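Local coordinates for exopolysaccharide biosynthesis protein (Pantoea stewartii subsp. stewartii DC283, PDB 6TGF) that modifies the glycan biofilm of its bacterium, probably as a hydrolase, and has a bacteriophage tailspike-like parallel beta-helix fold, at residues 307-312 against 331-336; 241-246 against 276-281. All blocks are in the same frame, centred on the assembly; numbering follows the deposited sequence.

Contact 1 (307-312 against 331-336); sequences ATTIVS and NLIFNG
Two neighbouring strands of a parallel beta ladder meet here, Thr309 bridging to Ile333 and Ile310 to Phe334. Backbone bonds alternate in the parallel manner. Ile333 N gives to Thr308 O over 2.9 Å; Ile310 N then returns a bond to Ile333 O, and Asn335 N reaches Ile310 O at 3.1 Å. Where the next direct bond of this series would fall, a water takes over: it accepts from Ser312 N and donates to Asn335 O, each at 2.7 Å, so a single water spans the gap where the strands part. This is the rung-on-rung stacking of a parallel beta-helix, in which successive turns of the coil lay equivalent strands side by side. Thr308, Ile310, Leu332 and Phe334 face its buried interior. Ile310 CD1 lies 3.8 Å from Leu332 CD2, a methyl that also touches Thr308 CG2 at 3.7 Å, the Thr308 and Leu332 side chains lying side by side and pointing the same way. With CG1 of Ile310 beside the backbone N (chi1 -75°), the other branch, CG2, falls anti to that N and passes Phe334 CD1 at 3.8 Å, while Ile310 O sits at the edge of the same ring. Strand 318-324 contributes Phe320 against Ile310 and Val319 against Phe334. The hydroxyl of Thr308 is held by Pro274 O and Ala298 N. On the outer surface Thr309 OG1 lies across the Ile333 side chain, 3.6 Å from its CB, and the amide oxygen of Asn335 bonds to Asn367 ND2 on the following coil.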
# COMPACT_ATOMS: atom_id res chain seq x y z
N ALA B 307 -2.15 -14.30 17.25
CA ALA B 307 -2.63 -14.94 18.50
C ALA B 307 -2.77 -16.46 18.31
O ALA B 307 -3.20 -17.12 19.27
CB ALA B 307 -3.93 -14.31 18.93
N THR B 308 -2.44 -16.98 17.12
CA THR B 308 -2.47 -18.44 16.80
C THR B 308 -1.07 -18.90 16.38
O THR B 308 -0.52 -18.31 15.43
CB THR B 308 -3.50 -18.74 15.71
OG1 THR B 308 -4.78 -18.31 16.18
CG2 THR B 308 -3.56 -20.21 15.35
N THR B 309 -0.54 -19.91 17.07
CA THR B 309 0.75 -20.58 16.74
C THR B 309 0.47 -22.03 16.32
O THR B 309 -0.19 -22.75 17.08
CB THR B 309 1.73 -20.52 17.92
OG1 THR B 309 1.99 -19.15 18.21
CG2 THR B 309 3.04 -21.24 17.64
N ILE B 310 0.96 -22.42 15.13
CA ILE B 310 0.99 -23.84 14.67
C ILE B 310 2.35 -24.42 15.05
O ILE B 310 3.36 -23.70 14.93
CB ILE B 310 0.70 -23.96 13.16
CG1 ILE B 310 -0.79 -23.76 12.86
CG2 ILE B 310 1.20 -25.29 12.61
CD1 ILE B 310 -1.11 -23.51 11.40
N VAL B 311 2.36 -25.67 15.50
CA VAL B 311 3.58 -26.44 15.88
C VAL B 311 3.33 -27.90 15.49
O VAL B 311 2.18 -28.35 15.61
CB VAL B 311 3.90 -26.24 17.38
CG1 VAL B 311 3.07 -27.13 18.29
CG2 VAL B 311 5.37 -26.42 17.67
N SER B 312 4.35 -28.59 14.97
CA SER B 312 4.22 -29.93 14.34
C SER B 312 5.37 -30.85 14.78
O SER B 312 6.10 -30.48 15.71
CB SER B 312 4.14 -29.80 12.84
OG SER B 312 3.85 -31.05 12.23
N ASN B 331 -2.56 -14.62 9.72
CA ASN B 331 -2.62 -14.56 11.20
C ASN B 331 -2.12 -15.87 11.82
O ASN B 331 -2.77 -16.36 12.76
CB ASN B 331 -4.04 -14.24 11.68
CG ASN B 331 -4.67 -13.08 10.95
OD1 ASN B 331 -4.01 -12.07 10.71
ND2 ASN B 331 -5.93 -13.21 10.59
N LEU B 332 -0.99 -16.40 11.33
CA LEU B 332 -0.40 -17.67 11.84
C LEU B 332 1.08 -17.48 12.15
O LEU B 332 1.81 -16.93 11.29
CB LEU B 332 -0.61 -18.78 10.80
CG LEU B 332 -2.05 -19.25 10.61
CD1 LEU B 332 -2.17 -20.14 9.38
CD2 LEU B 332 -2.55 -19.98 11.85
N ILE B 333 1.51 -17.92 13.33
CA ILE B 333 2.93 -18.22 13.67
C ILE B 333 3.13 -19.72 13.45
O ILE B 333 2.33 -20.50 13.99
CB ILE B 333 3.27 -17.80 15.12
CG1 ILE B 333 2.83 -16.36 15.41
CG2 ILE B 333 4.75 -18.01 15.40
CD1 ILE B 333 3.07 -15.90 16.83
N PHE B 334 4.13 -20.11 12.65
CA PHE B 334 4.57 -21.52 12.49
C PHE B 334 5.98 -21.67 13.07
O PHE B 334 6.94 -21.16 12.46
CB PHE B 334 4.52 -21.98 11.03
CG PHE B 334 5.10 -23.35 10.80
CD1 PHE B 334 4.75 -24.42 11.62
CD2 PHE B 334 5.99 -23.59 9.76
CE1 PHE B 334 5.29 -25.68 11.41
CE2 PHE B 334 6.52 -24.85 9.55
CZ PHE B 334 6.17 -25.90 10.38
N ASN B 335 6.08 -22.35 14.21
CA ASN B 335 7.36 -22.71 14.88
C ASN B 335 7.76 -24.12 14.43
O ASN B 335 7.20 -25.10 14.98
CB ASN B 335 7.26 -22.59 16.40
CG ASN B 335 8.54 -22.96 17.12
OD1 ASN B 335 9.62 -22.90 16.55
ND2 ASN B 335 8.41 -23.35 18.38
N GLY B 336 8.69 -24.22 13.47
CA GLY B 336 9.16 -25.48 12.87
C GLY B 336 9.97 -26.33 13.84
O GLY B 336 10.08 -27.55 13.59
O HOH W 1 6.93 -27.76 14.77

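Contact 2 (241-246 against 276-281); sequences FGAIAD and GTFFVT. With EDO (1,2-ethanediol), chain C.
An inverse gamma turn centred on Ala245 rests against the ring of Phe278, in the loop leading to helix 252-265 and beside strand 276-279, at the start of the beta-helix. The turn is closed by a weak bond from Asp246 N to Ile244 O. Ala245 CA lies over one face of the ring, a CH-pi contact 4.1 Å from its centroid and displaced toward the rim, and Ala245 CB comes down on Phe278 CZ at 3.6 Å. Ala243 CB approaches the same ring obliquely, 4.1 Å from CE2. With CG set beside its backbone N (chi1 -67°), Phe278 turns its ring toward the loop; Phe273 meets it edge-to-face. A water donates to Ile244 O at 2.6 Å and accepts from Phe279 N at 3.0 Å. At the start of segment 241-246, 1,2-ethanediol, probably from the crystallisation liquor, makes a weak 3.4 Å bond from its O1 to Phe241 O. No direct hydrogen bond crosses between 241-246 and 276-281, so segment 241-246 does not pair with 276-279 as a further strand: the two are joined chiefly by small apolar groups on an aromatic ring and by one bridging water.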
# COMPACT_ATOMS: atom_id res chain seq x y z
N PHE B 241 -14.95 -28.37 15.83
CA PHE B 241 -14.58 -29.63 15.13
C PHE B 241 -13.66 -30.49 16.01
O PHE B 241 -13.15 -31.51 15.51
CB PHE B 241 -13.98 -29.30 13.76
CG PHE B 241 -15.00 -28.86 12.74
CD1 PHE B 241 -15.44 -27.54 12.70
CD2 PHE B 241 -15.53 -29.76 11.83
CE1 PHE B 241 -16.39 -27.14 11.78
CE2 PHE B 241 -16.48 -29.35 10.90
CZ PHE B 241 -16.91 -28.04 10.88
N GLY B 242 -13.48 -30.10 17.28
CA GLY B 242 -12.87 -30.94 18.33
C GLY B 242 -11.40 -30.65 18.57
O GLY B 242 -10.74 -31.48 19.24
N ALA B 243 -10.88 -29.52 18.07
CA ALA B 243 -9.48 -29.08 18.30
C ALA B 243 -9.33 -28.62 19.75
O ALA B 243 -10.31 -28.11 20.32
CB ALA B 243 -9.11 -27.98 17.34
N ILE B 244 -8.14 -28.82 20.33
CA ILE B 244 -7.79 -28.40 21.72
C ILE B 244 -6.54 -27.52 21.64
O ILE B 244 -5.52 -27.98 21.08
CB ILE B 244 -7.58 -29.62 22.64
CG1 ILE B 244 -8.82 -30.53 22.66
CG2 ILE B 244 -7.19 -29.18 24.05
CD1 ILE B 244 -8.57 -31.91 23.22
N ALA B 245 -6.61 -26.30 22.19
CA ALA B 245 -5.52 -25.29 22.19
C ALA B 245 -4.55 -25.58 23.34
O ALA B 245 -4.36 -24.69 24.19
CB ALA B 245 -6.11 -23.90 22.30
N ASP B 246 -3.95 -26.78 23.36
CA ASP B 246 -2.99 -27.23 24.40
C ASP B 246 -1.60 -27.47 23.79
O ASP B 246 -0.68 -27.78 24.57
CB ASP B 246 -3.52 -28.47 25.14
CG ASP B 246 -3.59 -29.74 24.30
OD1 ASP B 246 -3.28 -29.68 23.10
OD2 ASP B 246 -3.95 -30.79 24.87
N GLY B 276 -4.44 -19.36 20.29
CA GLY B 276 -3.72 -20.38 21.09
C GLY B 276 -2.68 -21.14 20.28
O GLY B 276 -2.54 -20.84 19.07
N THR B 277 -1.99 -22.08 20.92
CA THR B 277 -0.97 -22.97 20.30
C THR B 277 -1.62 -24.31 19.95
O THR B 277 -2.26 -24.90 20.85
CB THR B 277 0.24 -23.16 21.24
OG1 THR B 277 0.73 -21.86 21.57
CG2 THR B 277 1.34 -23.98 20.62
N PHE B 278 -1.47 -24.77 18.71
CA PHE B 278 -2.10 -26.00 18.17
C PHE B 278 -1.03 -26.93 17.58
O PHE B 278 -0.15 -26.44 16.84
CB PHE B 278 -3.15 -25.65 17.12
CG PHE B 278 -4.36 -24.95 17.68
CD1 PHE B 278 -4.33 -23.58 17.91
CD2 PHE B 278 -5.50 -25.65 18.01
CE1 PHE B 278 -5.44 -22.93 18.44
CE2 PHE B 278 -6.61 -25.00 18.54
CZ PHE B 278 -6.57 -23.64 18.75
N PHE B 279 -1.11 -28.22 17.90
CA PHE B 279 -0.27 -29.30 17.33
C PHE B 279 -0.98 -29.88 16.10
O PHE B 279 -2.14 -30.33 16.22
CB PHE B 279 0.01 -30.39 18.37
CG PHE B 279 0.86 -31.52 17.85
CD1 PHE B 279 2.17 -31.30 17.43
CD2 PHE B 279 0.36 -32.81 17.78
CE1 PHE B 279 2.95 -32.34 16.96
CE2 PHE B 279 1.15 -33.85 17.31
CZ PHE B 279 2.44 -33.61 16.90
N VAL B 280 -0.30 -29.87 14.95
CA VAL B 280 -0.85 -30.30 13.63
C VAL B 280 0.17 -31.22 12.95
O VAL B 280 1.27 -30.74 12.63
CB VAL B 280 -1.19 -29.08 12.74
CG1 VAL B 280 -1.78 -29.48 11.41
CG2 VAL B 280 -2.11 -28.09 13.45
N THR B 281 -0.20 -32.48 12.73
CA THR B 281 0.55 -33.44 11.87
C THR B 281 0.22 -33.13 10.40
O THR B 281 -0.85 -32.54 10.16
CB THR B 281 0.23 -34.90 12.23
OG1 THR B 281 -1.19 -35.08 12.18
CG2 THR B 281 0.74 -35.29 13.59
C1 EDO C . -11.02 -33.93 16.75
O1 EDO C . -11.57 -34.48 15.57
C2 EDO C . -11.50 -34.60 17.99
O2 EDO C . -10.58 -35.51 18.56
O HOH W 2 -3.47 -28.85 19.67

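Contacts 1 and 2 follow one another along the beta-helix, their centres about 11 Å apart, and share the border between strands 276-279 and 308-311. Gly276 and Phe278 pair through their backbones with Ala307, Thr309 and Val311; at one end of this border a probable hydrogen bond joins Gly276 N to Ala307 O at 2.8 Å. Toward the other end Ser312 OG probably bonds to Val280 O at 2.6 Å, and Phe279 CD1 packs 3.5 Å from Val311 O. Strand 308-311 therefore lies between 276-279 and 332-335, and the order of the elements is loop 241-246, strand 276-279, strand 308-311, strand 332-335.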